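Local structure of CBS domain protein (Streptococcus pneumoniae serotype 4, 7LZG) at residues A28-D32 with V51-T55; V54-F60 with V121-F127; E10-L14 with I105-L109; A39-S44 with I64-M70; F60-I64 with I88-T94. The protein is of unknown function but carries a pair of CBS domains, modules that in related proteins often bind adenine nucleotides and regulate a partner. One frame throughout, in Å; residues are numbered along the deposited sequence.

Contacts 1, 4 and 5 build one half of the molecule, contact 2 joins it to the other, and contact 3 lies apart. Contact 1 joins strands 30-31 and 50-54, contact 5 ties the neighbouring strand 60-65 to the chain leading on from helix 66-76, and contact 4 packs helix 36-45 against helix 66-76. The centres of these three lie 8 to 12 Å from one another. Contact 2 shares Val54 and Thr55 with contact 1 and Phe60 with contact 5, and bridges to the second sheet through residues 121-127. Contact 3 closes the longest loop, with contacts 1, 4 and 5 nested inside; its centre is about 27 Å from that of contact 1. Contacts 3 and 4 also touch the second subunit, so each half contributes to the dimer.

Contact 1: residues A28-D32 with V51-T55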
# COMPACT_ATOMS: atom_id res chain seq x y z
N ALA B 28 14.38 -5.89 4.00
CA ALA B 28 15.44 -5.10 3.38
C ALA B 28 15.35 -3.67 3.90
O ALA B 28 14.32 -3.01 3.73
CB ALA B 28 15.32 -5.13 1.85
N VAL B 29 16.40 -3.21 4.57
CA VAL B 29 16.46 -1.86 5.10
C VAL B 29 17.58 -1.11 4.39
O VAL B 29 18.39 -1.69 3.67
CB VAL B 29 16.67 -1.83 6.63
CG1 VAL B 29 15.67 -2.74 7.32
CG2 VAL B 29 18.09 -2.23 6.98
N LEU B 30 17.60 0.21 4.59
CA LEU B 30 18.58 1.08 3.96
C LEU B 30 19.28 1.92 5.03
O LEU B 30 18.63 2.43 5.95
CB LEU B 30 17.93 2.01 2.92
CG LEU B 30 17.38 1.37 1.65
CD1 LEU B 30 16.66 2.40 0.79
CD2 LEU B 30 18.51 0.71 0.86
N ILE B 31 20.60 2.05 4.90
CA ILE B 31 21.34 2.97 5.76
C ILE B 31 21.03 4.40 5.35
O ILE B 31 20.84 4.71 4.17
CB ILE B 31 22.85 2.70 5.71
CG1 ILE B 31 23.29 2.37 4.28
CG2 ILE B 31 23.24 1.61 6.70
CD1 ILE B 31 24.79 2.19 4.13
N ASP B 32 20.99 5.30 6.34
CA ASP B 32 20.67 6.69 6.07
C ASP B 32 21.74 7.39 5.23
O ASP B 32 21.47 8.46 4.68
CB ASP B 32 20.46 7.45 7.39
CG ASP B 32 21.62 7.28 8.35
OD1 ASP B 32 22.54 6.49 8.06
OD2 ASP B 32 21.60 7.94 9.41
N VAL B 51 10.37 1.44 2.61
CA VAL B 51 11.33 0.63 3.35
C VAL B 51 11.84 1.44 4.54
O VAL B 51 11.96 2.67 4.44
CB VAL B 51 12.49 0.16 2.46
CG1 VAL B 51 11.97 -0.70 1.32
CG2 VAL B 51 13.27 1.35 1.92
N PRO B 52 12.13 0.81 5.67
CA PRO B 52 12.64 1.56 6.82
C PRO B 52 14.08 1.99 6.60
O PRO B 52 14.82 1.40 5.81
CB PRO B 52 12.53 0.56 7.97
CG PRO B 52 12.62 -0.77 7.31
CD PRO B 52 11.95 -0.62 5.97
N VAL B 53 14.47 3.05 7.31
CA VAL B 53 15.82 3.60 7.24
C VAL B 53 16.43 3.52 8.63
O VAL B 53 15.83 3.98 9.61
CB VAL B 53 15.82 5.05 6.72
CG1 VAL B 53 17.21 5.64 6.81
CG2 VAL B 53 15.31 5.09 5.29
N VAL B 54 17.63 2.94 8.71
CA VAL B 54 18.34 2.77 9.97
C VAL B 54 19.75 3.31 9.81
O VAL B 54 20.23 3.56 8.70
CB VAL B 54 18.37 1.30 10.43
CG1 VAL B 54 16.96 0.79 10.67
CG2 VAL B 54 19.08 0.44 9.40
N THR B 55 20.41 3.51 10.94
CA THR B 55 21.80 3.95 10.96
C THR B 55 22.71 2.73 10.82
O THR B 55 22.26 1.61 10.58
CB THR B 55 22.10 4.73 12.24
OG1 THR B 55 22.10 3.83 13.36
CG2 THR B 55 21.06 5.80 12.47
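Val29 and Val54 meet methyl to methyl on one face of a parallel strand pair, while Leu30 and Val51 do the same on the other. The strands are 30-31 and 50-54, the two that flank helix 36-45 in the beta-alpha-beta crossover of the first CBS domain. Val29 is the forked bump: its CG1 settles on Pro52 CG at 3.6 Å, and its CG2 lies 3.7 Å from Val54 CG2, so the fork straddles the hollow between the proline ring and the valine. Beneath, Leu30 leans its CD1 branch against Val51 CG2 (3.7 Å). Val53 turns CG1 away from its own backbone N (chi1 174°), and this branch lies against the backbone of the other segment, 3.7 Å from Asp32 CA. Leu30 is gripped through both backbone groups: its N donates to Pro52 O at 3.3 Å, and its O accepts from Val54 N at 3.0 Å. A weak bond from Asp32 N to Val54 O follows. Phe127 from the other sheet packs on Val29, Pro52 and Val54. The chemistry is thus divided: backbone polar groups fix the register, and on the buried face Leu30, Val51 and Val53 probably keep water from those bonds, whereas the side of Val29 and Ile31 is less covered.

Contact 2: residues V54-F60 with V121-F127; sequences VTDEKQF and VDAEGIF
Two beta-hairpin turns, one from each CBS domain, meet here edge to edge, Lys58 and Phe60 on one side bonding Gly125 and Phe127 on the other. The turn at 55-58 links strands 50-54 and 60-65; its counterpart links strands 117-121 and 127-132. Phe127 N donates to Lys58 O at 3.1 Å, and Phe60 N to Gly125 O at 2.9 Å, forming a single bridge between Gln59 and Ile126. Each loop is braced from within. Thr55 OG1 accepts from the N of Glu57, an ST turn, and also from that of Gln59. Asp122 OD1 takes both Gly125 N and Ile126 N, the first from above the carboxylate plane and the second on its syn lone pair. Below the bridge the side chains turn hydrophobic. With CG swung opposite the backbone N in both residues (chi1 175° in Phe60, 171° in Phe127), both rings reach into the same apolar layer, their side chains crossing at a slant. The ring planes are only 21° apart, but the centroids are offset by 5.8 Å, so little of one lies over the other; CD1 of Phe60 is 3.6 Å from CD1 of Phe127. Val121 CG2 touches Phe60 CD2 at 3.6 Å, and Val54 CG1 rests on Phe127 CB at 3.7 Å. Main-chain bonds above an apolar layer are consistent with turns that help to set how paired CBS domains sit together.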
# COMPACT_ATOMS: atom_id res chain seq x y z
N VAL B 54 17.63 2.94 8.71
CA VAL B 54 18.34 2.77 9.97
C VAL B 54 19.75 3.31 9.81
O VAL B 54 20.23 3.56 8.70
CB VAL B 54 18.37 1.30 10.43
CG1 VAL B 54 16.96 0.79 10.67
CG2 VAL B 54 19.08 0.44 9.40
N THR B 55 20.41 3.51 10.94
CA THR B 55 21.80 3.95 10.96
C THR B 55 22.71 2.73 10.82
O THR B 55 22.26 1.61 10.58
CB THR B 55 22.10 4.73 12.24
OG1 THR B 55 22.10 3.83 13.36
CG2 THR B 55 21.06 5.80 12.47
N ASP B 56 24.02 2.94 10.97
CA ASP B 56 24.95 1.81 10.98
C ASP B 56 24.83 0.98 12.25
O ASP B 56 25.30 -0.16 12.28
CB ASP B 56 26.39 2.30 10.81
CG ASP B 56 26.79 3.31 11.87
OD1 ASP B 56 25.91 4.06 12.34
OD2 ASP B 56 27.98 3.35 12.22
N GLU B 57 24.20 1.52 13.30
CA GLU B 57 23.93 0.79 14.53
C GLU B 57 22.44 0.47 14.68
O GLU B 57 21.92 0.41 15.80
CB GLU B 57 24.45 1.57 15.74
CG GLU B 57 23.92 3.00 15.86
CD GLU B 57 24.52 3.75 17.03
OE1 GLU B 57 25.44 3.20 17.69
OE2 GLU B 57 24.08 4.88 17.30
N LYS B 58 21.75 0.28 13.56
CA LYS B 58 20.36 -0.14 13.47
C LYS B 58 19.38 0.83 14.14
O LYS B 58 18.23 0.46 14.38
CB LYS B 58 20.16 -1.55 14.04
CG LYS B 58 20.94 -2.63 13.33
CD LYS B 58 20.66 -4.00 13.94
CE LYS B 58 21.35 -5.11 13.17
NZ LYS B 58 21.01 -6.44 13.73
N GLN B 59 19.80 2.05 14.44
CA GLN B 59 18.89 3.04 15.01
C GLN B 59 17.86 3.45 13.97
O GLN B 59 18.21 3.95 12.90
CB GLN B 59 19.66 4.25 15.51
CG GLN B 59 20.34 4.05 16.86
CD GLN B 59 19.38 4.20 18.02
OE1 GLN B 59 18.35 4.86 17.91
NE2 GLN B 59 19.72 3.59 19.15
N PHE B 60 16.58 3.25 14.28
CA PHE B 60 15.51 3.55 13.34
C PHE B 60 15.45 5.05 13.07
O PHE B 60 15.24 5.85 13.99
CB PHE B 60 14.17 3.06 13.88
CG PHE B 60 13.00 3.44 13.02
CD1 PHE B 60 12.71 2.75 11.86
CD2 PHE B 60 12.18 4.51 13.38
CE1 PHE B 60 11.63 3.10 11.08
CE2 PHE B 60 11.10 4.87 12.60
CZ PHE B 60 10.82 4.16 11.45
N VAL B 121 9.68 -0.22 16.99
CA VAL B 121 10.91 0.29 17.57
C VAL B 121 10.83 0.12 19.08
O VAL B 121 9.84 0.52 19.70
CB VAL B 121 11.15 1.77 17.20
CG1 VAL B 121 12.53 2.21 17.65
CG2 VAL B 121 10.96 1.99 15.71
N ASP B 122 11.88 -0.46 19.66
CA ASP B 122 11.92 -0.64 21.11
C ASP B 122 12.19 0.70 21.80
O ASP B 122 12.37 1.74 21.16
CB ASP B 122 12.98 -1.68 21.48
CG ASP B 122 14.33 -1.41 20.84
OD1 ASP B 122 14.48 -0.37 20.17
OD2 ASP B 122 15.24 -2.26 21.00
N ALA B 123 12.22 0.67 23.13
CA ALA B 123 12.44 1.89 23.90
C ALA B 123 13.83 2.46 23.67
O ALA B 123 14.03 3.67 23.85
CB ALA B 123 12.23 1.62 25.39
N GLU B 124 14.80 1.64 23.27
CA GLU B 124 16.14 2.14 23.01
C GLU B 124 16.19 2.94 21.71
O GLU B 124 16.73 4.05 21.68
CB GLU B 124 17.13 0.98 22.96
CG GLU B 124 18.57 1.40 22.68
CD GLU B 124 19.54 0.24 22.71
OE1 GLU B 124 19.08 -0.91 22.85
OE2 GLU B 124 20.76 0.48 22.59
N GLY B 125 15.62 2.40 20.64
CA GLY B 125 15.61 3.09 19.36
C GLY B 125 16.01 2.20 18.20
O GLY B 125 16.19 2.68 17.08
N ILE B 126 16.15 0.91 18.47
CA ILE B 126 16.56 -0.06 17.45
C ILE B 126 15.33 -0.54 16.69
O ILE B 126 14.28 -0.79 17.28
CB ILE B 126 17.33 -1.23 18.09
CG1 ILE B 126 18.84 -0.97 18.08
CG2 ILE B 126 17.02 -2.55 17.39
CD1 ILE B 126 19.28 0.21 18.92
N PHE B 127 15.47 -0.65 15.37
CA PHE B 127 14.38 -1.11 14.53
C PHE B 127 14.28 -2.63 14.59
O PHE B 127 15.27 -3.34 14.39
CB PHE B 127 14.60 -0.65 13.09
CG PHE B 127 13.66 -1.26 12.10
CD1 PHE B 127 12.34 -0.84 12.03
CD2 PHE B 127 14.09 -2.25 11.24
CE1 PHE B 127 11.47 -1.40 11.12
CE2 PHE B 127 13.23 -2.82 10.33
CZ PHE B 127 11.91 -2.40 10.27

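Contact 3: residues E10-L14 with I105-L109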
# COMPACT_ATOMS: atom_id res chain seq x y z
N GLU B 10 -10.30 -10.16 18.45
CA GLU B 10 -8.96 -9.79 18.89
C GLU B 10 -8.16 -11.02 19.33
O GLU B 10 -6.96 -11.11 19.07
CB GLU B 10 -9.03 -8.77 20.03
CG GLU B 10 -7.67 -8.31 20.52
CD GLU B 10 -7.77 -7.17 21.52
OE1 GLU B 10 -8.90 -6.78 21.87
OE2 GLU B 10 -6.70 -6.67 21.94
N THR B 11 -8.83 -11.98 19.98
CA THR B 11 -8.16 -13.23 20.33
C THR B 11 -7.63 -13.93 19.08
O THR B 11 -6.52 -14.49 19.09
CB THR B 11 -9.12 -14.16 21.08
OG1 THR B 11 -9.68 -13.46 22.20
CG2 THR B 11 -8.39 -15.39 21.58
N PHE B 12 -8.40 -13.91 18.00
CA PHE B 12 -7.95 -14.52 16.75
C PHE B 12 -6.73 -13.80 16.20
O PHE B 12 -5.72 -14.42 15.87
CB PHE B 12 -9.09 -14.53 15.73
CG PHE B 12 -8.63 -14.82 14.33
CD1 PHE B 12 -8.31 -16.11 13.94
CD2 PHE B 12 -8.52 -13.79 13.40
CE1 PHE B 12 -7.89 -16.37 12.65
CE2 PHE B 12 -8.10 -14.05 12.11
CZ PHE B 12 -7.78 -15.35 11.74
N LEU B 13 -6.81 -12.47 16.09
CA LEU B 13 -5.69 -11.69 15.57
C LEU B 13 -4.46 -11.82 16.46
O LEU B 13 -3.33 -11.81 15.96
CB LEU B 13 -6.08 -10.22 15.42
CG LEU B 13 -6.22 -9.70 13.99
CD1 LEU B 13 -7.28 -10.47 13.23
CD2 LEU B 13 -6.53 -8.21 13.99
N LEU B 14 -4.65 -11.93 17.78
CA LEU B 14 -3.52 -12.17 18.67
C LEU B 14 -2.82 -13.48 18.35
O LEU B 14 -1.62 -13.63 18.62
CB LEU B 14 -3.99 -12.16 20.13
CG LEU B 14 -4.24 -10.80 20.77
CD1 LEU B 14 -5.24 -10.92 21.90
CD2 LEU B 14 -2.93 -10.21 21.27
N ILE B 105 -3.45 -4.89 19.93
CA ILE B 105 -4.09 -5.02 18.62
C ILE B 105 -4.96 -3.80 18.33
O ILE B 105 -5.03 -3.33 17.19
CB ILE B 105 -4.90 -6.33 18.55
CG1 ILE B 105 -4.07 -7.44 17.89
CG2 ILE B 105 -6.20 -6.14 17.79
CD1 ILE B 105 -2.79 -7.78 18.61
N THR B 106 -5.62 -3.26 19.36
CA THR B 106 -6.51 -2.12 19.15
C THR B 106 -5.75 -0.88 18.70
O THR B 106 -6.30 -0.06 17.94
CB THR B 106 -7.29 -1.83 20.43
OG1 THR B 106 -6.42 -1.24 21.41
CG2 THR B 106 -7.88 -3.12 21.00
N GLU B 107 -4.51 -0.71 19.14
CA GLU B 107 -3.72 0.46 18.74
C GLU B 107 -2.92 0.23 17.47
O GLU B 107 -2.51 1.21 16.83
CB GLU B 107 -2.77 0.87 19.87
CG GLU B 107 -1.47 0.07 19.96
CD GLU B 107 -0.52 0.62 21.01
OE1 GLU B 107 -0.93 1.50 21.79
OE2 GLU B 107 0.65 0.18 21.04
N VAL B 108 -2.70 -1.02 17.07
CA VAL B 108 -2.07 -1.29 15.78
C VAL B 108 -3.03 -0.93 14.65
O VAL B 108 -2.67 -0.21 13.71
CB VAL B 108 -1.62 -2.76 15.70
CG1 VAL B 108 -1.37 -3.16 14.25
CG2 VAL B 108 -0.37 -2.96 16.53
N LEU B 109 -4.27 -1.43 14.73
CA LEU B 109 -5.29 -1.02 13.77
C LEU B 109 -5.56 0.48 13.85
O LEU B 109 -5.84 1.11 12.83
CB LEU B 109 -6.59 -1.79 14.01
CG LEU B 109 -6.74 -3.18 13.39
CD1 LEU B 109 -5.71 -4.15 13.93
CD2 LEU B 109 -8.15 -3.69 13.63
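The carboxylate of Glu10 is the flat group that touches across this contact, and it is met from one side of its plane by Thr106 and Ile105. The Thr106 methyl CG2 stands obliquely above it, 3.9 Å from OE1 and equally far from OE2, while Ile105 CB approaches OE2 on that same side. These are van der Waals contacts; no hydrogen bond crosses the interface. The motif is a steep helix crossing: segments 10-14 and 105-109, of helix 4-14 and of helix 105-111 in the second CBS domain, cross at 83° with axes 11.3 Å apart. At that spacing only side chains meet. Ile105 is the central side chain, touching Glu10, Leu13 and Leu14. Glu10, extended throughout with CG opposite its own backbone N (chi1 -178°), slides past it the other way, placing Glu10 CG 3.8 Å from Ile105 CG2. Leu13 covers a further flank, its CD2 reaching Leu109 CD1 at 4.1 Å. Behind this layer, Leu13 packs on Val140 and Leu109 on Ile136, both of helix 133-140. Leu144 of the second subunit rests on Glu10 and Ile105, so the crossing belongs to the dimer interface as well. On the remaining flank Leu14 brings its CD2 methyl to within 3.6 Å of Ile105 CD1.

Contact 4: residues A39-S44 with I64-M70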
# COMPACT_ATOMS: atom_id res chain seq x y z
N ALA B 39 19.64 4.57 -4.38
CA ALA B 39 18.44 4.16 -3.65
C ALA B 39 17.21 4.16 -4.55
O ALA B 39 16.30 3.35 -4.35
CB ALA B 39 18.22 5.07 -2.45
N THR B 40 17.17 5.05 -5.54
CA THR B 40 16.07 5.03 -6.50
C THR B 40 16.09 3.75 -7.33
O THR B 40 15.05 3.12 -7.54
CB THR B 40 16.13 6.26 -7.41
OG1 THR B 40 16.20 7.45 -6.61
CG2 THR B 40 14.90 6.33 -8.29
N LEU B 41 17.27 3.36 -7.82
CA LEU B 41 17.41 2.06 -8.46
C LEU B 41 17.06 0.93 -7.50
O LEU B 41 16.37 -0.02 -7.87
CB LEU B 41 18.84 1.88 -8.98
CG LEU B 41 19.32 0.44 -9.21
CD1 LEU B 41 18.57 -0.23 -10.34
CD2 LEU B 41 20.82 0.41 -9.47
N LEU B 42 17.51 1.03 -6.25
CA LEU B 42 17.24 -0.01 -5.27
C LEU B 42 15.75 -0.11 -4.97
O LEU B 42 15.20 -1.21 -4.88
CB LEU B 42 18.03 0.26 -3.99
CG LEU B 42 18.86 -0.90 -3.42
CD1 LEU B 42 19.41 -1.79 -4.52
CD2 LEU B 42 19.99 -0.35 -2.57
N LEU B 43 15.07 1.03 -4.82
CA LEU B 43 13.65 1.01 -4.49
C LEU B 43 12.81 0.54 -5.67
O LEU B 43 11.79 -0.13 -5.48
CB LEU B 43 13.19 2.40 -4.04
CG LEU B 43 13.54 2.78 -2.60
CD1 LEU B 43 13.16 4.22 -2.32
CD2 LEU B 43 12.84 1.84 -1.64
N SER B 44 13.22 0.87 -6.90
CA SER B 44 12.44 0.48 -8.07
C SER B 44 12.42 -1.03 -8.26
O SER B 44 11.47 -1.57 -8.85
CB SER B 44 12.98 1.16 -9.32
OG SER B 44 14.23 0.61 -9.70
N ILE B 64 11.19 5.48 3.92
CA ILE B 64 11.43 6.22 2.69
C ILE B 64 10.77 5.49 1.53
O ILE B 64 10.66 4.26 1.52
CB ILE B 64 12.94 6.43 2.43
CG1 ILE B 64 13.15 7.49 1.35
CG2 ILE B 64 13.61 5.11 2.04
CD1 ILE B 64 14.60 7.81 1.09
N GLY B 65 10.30 6.27 0.56
CA GLY B 65 9.76 5.73 -0.67
C GLY B 65 10.26 6.53 -1.86
O GLY B 65 10.99 7.51 -1.70
N LEU B 66 9.85 6.09 -3.05
CA LEU B 66 10.25 6.79 -4.26
C LEU B 66 9.65 8.19 -4.33
O LEU B 66 10.28 9.10 -4.87
CB LEU B 66 9.86 5.98 -5.49
CG LEU B 66 10.76 4.77 -5.73
CD1 LEU B 66 10.22 3.93 -6.86
CD2 LEU B 66 12.17 5.25 -6.05
N ARG B 67 8.43 8.37 -3.80
CA ARG B 67 7.84 9.71 -3.78
C ARG B 67 8.68 10.66 -2.95
O ARG B 67 8.84 11.84 -3.30
CB ARG B 67 6.41 9.64 -3.25
CG ARG B 67 5.74 11.00 -3.12
CD ARG B 67 4.32 10.87 -2.59
NE ARG B 67 4.27 10.11 -1.35
CZ ARG B 67 3.18 9.94 -0.62
NH1 ARG B 67 2.02 10.49 -0.96
NH2 ARG B 67 3.25 9.21 0.49
N ASP B 68 9.24 10.18 -1.83
CA ASP B 68 10.09 11.02 -1.00
C ASP B 68 11.34 11.45 -1.76
O ASP B 68 11.74 12.62 -1.69
CB ASP B 68 10.46 10.28 0.28
CG ASP B 68 9.24 9.84 1.07
OD1 ASP B 68 8.39 10.70 1.38
OD2 ASP B 68 9.12 8.63 1.36
N ILE B 69 11.96 10.52 -2.49
CA ILE B 69 13.13 10.87 -3.28
C ILE B 69 12.75 11.77 -4.44
O ILE B 69 13.43 12.76 -4.73
CB ILE B 69 13.84 9.59 -3.75
CG1 ILE B 69 14.24 8.73 -2.55
CG2 ILE B 69 15.05 9.93 -4.61
CD1 ILE B 69 15.02 7.49 -2.92
N MSE B 70 11.66 11.44 -5.13
CA MSE B 70 11.25 12.18 -6.32
C MSE B 70 10.83 13.61 -5.98
O MSE B 70 11.23 14.56 -6.66
CB MSE B 70 10.12 11.45 -7.04
CG MSE B 70 10.40 11.16 -8.50
SE MSE B 70 12.14 10.33 -8.77
CE MSE B 70 11.91 8.74 -7.67
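Leu43 and Thr40 press against Leu66 and Ile69 where the two helices of the first CBS domain pack side by side. In the beta-alpha-beta-beta-alpha order of this fold, helices 36-45 and 66-76 lie together against the sheet; their segments 39-44 and 66-70 run nearly antiparallel, at 155°, with axes 10.3 Å apart. The packing is tight between the helices, where Leu66 CD2 wedges between two residues one turn apart, 3.6 Å from Leu43 CB and 3.7 Å from Thr40 CG2. It is tight on the sheet side too: Leu43, with CG beside its backbone N (chi1 -79°), sends CD1 to the strand-to-helix junction, 3.7 Å from Gly65 C and 3.8 Å from Ile69 CD1. Val51 and Ile88 extend this apolar core. Thr40 OG1 also lies against Ile69 CG2, but its polar need is met by Ala36 O, one turn earlier in its own helix. The looser side faces the second subunit. There Ser44 comes no nearer than 4.3 Å, its CA to Leu66 CD1, and its hydroxyl turns back to Leu41 O. The selenomethionine Met70, its chain bent twice, only brushes Thr40 CG2 with CE, at 3.9 Å. Met74 of the second subunit covers Thr40, Leu41 and Ser44 along this side. At the start of helix 66-76, Asp68 OD2 forms a salt bridge with Arg50, and its anti lone pair accepts from N of the N-cap residue Gly65 at 2.8 Å.

Contact 5: residues F60-I64 with I88-T94; sequences FVGTI and IVHMTKT
With CG1 opposite the backbone N (chi1 -166°) and CD1 opposite CA (chi2 177°), the Ile64 side chain is long enough to bring CD1 across to the 88-91 turn, 3.7 Å from Ile88 CB and 3.8 Å from Met91 CG. In Thr92 the first torsion (chi1 -58°) sends the methyl CG2 over the opposing strand, 3.6 Å from Thr63 O and close to Gly62 C, and leaves OG1 facing its own turn. A backbone bond from Met91 N to Ile88 O, 3.0 Å long, closes that turn. Strand 60-65, one of the two outer strands of its sheet within this chain, here gains an antiparallel hydrogen-bonded pair, Thr63 with Lys93, in the loop between helices 66-76 and 105-111. Lys93 N bonds Thr63 O at 2.9 Å, while the return bond from Thr63 N to Lys93 O is weak. Just before it, Val61 and Gly62 both face Val53 on the neighbouring strand, a classic beta bulge. Having no side chain at Gly62 lets the Lys93 carbonyl come close, its O 3.5 Å from Gly62 CA, and Gly62 N sits over the centre of the Phe60 ring. At the outer end, Val61 CG1 meets Val89 CG2 at 4.0 Å, crossing it at about a right angle, and the methyl CG2 of Thr94 lies 3.5 Å from Val61 O.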
# COMPACT_ATOMS: atom_id res chain seq x y z
N PHE B 60 16.58 3.25 14.28
CA PHE B 60 15.51 3.55 13.34
C PHE B 60 15.45 5.05 13.07
O PHE B 60 15.24 5.85 13.99
CB PHE B 60 14.17 3.06 13.88
CG PHE B 60 13.00 3.44 13.02
CD1 PHE B 60 12.71 2.75 11.86
CD2 PHE B 60 12.18 4.51 13.38
CE1 PHE B 60 11.63 3.10 11.08
CE2 PHE B 60 11.10 4.87 12.60
CZ PHE B 60 10.82 4.16 11.45
N VAL B 61 15.64 5.43 11.81
CA VAL B 61 15.54 6.83 11.40
C VAL B 61 14.14 7.15 10.89
O VAL B 61 13.52 8.12 11.32
CB VAL B 61 16.61 7.14 10.34
CG1 VAL B 61 16.60 8.63 10.00
CG2 VAL B 61 17.98 6.71 10.82
N GLY B 62 13.64 6.33 9.98
CA GLY B 62 12.32 6.55 9.42
C GLY B 62 12.09 5.62 8.25
O GLY B 62 12.83 4.65 8.04
N THR B 63 11.04 5.93 7.49
CA THR B 63 10.71 5.20 6.28
C THR B 63 10.92 6.10 5.07
O THR B 63 10.84 7.32 5.17
CB THR B 63 9.26 4.70 6.31
OG1 THR B 63 8.37 5.81 6.40
CG2 THR B 63 9.04 3.77 7.50
N ILE B 64 11.19 5.48 3.92
CA ILE B 64 11.43 6.22 2.69
C ILE B 64 10.77 5.49 1.53
O ILE B 64 10.66 4.26 1.52
CB ILE B 64 12.94 6.43 2.43
CG1 ILE B 64 13.15 7.49 1.35
CG2 ILE B 64 13.61 5.11 2.04
CD1 ILE B 64 14.60 7.81 1.09
N ILE B 88 20.16 9.74 1.86
CA ILE B 88 18.70 9.62 1.87
C ILE B 88 18.07 10.12 3.16
O ILE B 88 16.85 10.31 3.21
CB ILE B 88 18.25 8.17 1.63
CG1 ILE B 88 18.77 7.25 2.73
CG2 ILE B 88 18.68 7.69 0.25
CD1 ILE B 88 18.21 5.84 2.66
N VAL B 89 18.87 10.32 4.21
CA VAL B 89 18.33 10.81 5.48
C VAL B 89 17.75 12.21 5.31
O VAL B 89 16.82 12.60 6.02
CB VAL B 89 19.42 10.78 6.57
CG1 VAL B 89 20.59 11.67 6.19
CG2 VAL B 89 18.84 11.18 7.92
N HIS B 90 18.27 12.98 4.35
CA HIS B 90 17.75 14.32 4.10
C HIS B 90 16.36 14.30 3.49
O HIS B 90 15.74 15.37 3.39
CB HIS B 90 18.71 15.09 3.19
CG HIS B 90 20.03 15.39 3.82
ND1 HIS B 90 20.15 15.85 5.12
CD2 HIS B 90 21.29 15.29 3.35
CE1 HIS B 90 21.43 16.02 5.41
NE2 HIS B 90 22.14 15.69 4.35
N MSE B 91 15.86 13.14 3.10
CA MSE B 91 14.52 13.04 2.53
C MSE B 91 13.75 11.88 3.16
O MSE B 91 12.65 11.55 2.73
CB MSE B 91 14.58 12.86 1.02
CG MSE B 91 15.22 11.56 0.58
SE MSE B 91 16.17 11.77 -1.11
CE MSE B 91 17.59 12.95 -0.48
N THR B 92 14.36 11.26 4.17
CA THR B 92 13.68 10.20 4.90
C THR B 92 12.56 10.80 5.74
O THR B 92 12.74 11.83 6.40
CB THR B 92 14.68 9.45 5.78
OG1 THR B 92 15.72 8.91 4.96
CG2 THR B 92 13.99 8.32 6.52
N LYS B 93 11.40 10.16 5.71
CA LYS B 93 10.24 10.63 6.48
C LYS B 93 10.42 10.20 7.93
O LYS B 93 10.18 9.04 8.28
CB LYS B 93 8.95 10.09 5.89
CG LYS B 93 7.69 10.66 6.54
CD LYS B 93 6.43 10.06 5.94
CE LYS B 93 5.19 10.56 6.65
NZ LYS B 93 3.95 9.90 6.13
N THR B 94 10.86 11.13 8.76
CA THR B 94 11.01 10.88 10.19
C THR B 94 9.73 11.15 10.97
O THR B 94 9.64 10.77 12.14
CB THR B 94 12.14 11.73 10.76
OG1 THR B 94 11.86 13.12 10.54
CG2 THR B 94 13.46 11.38 10.09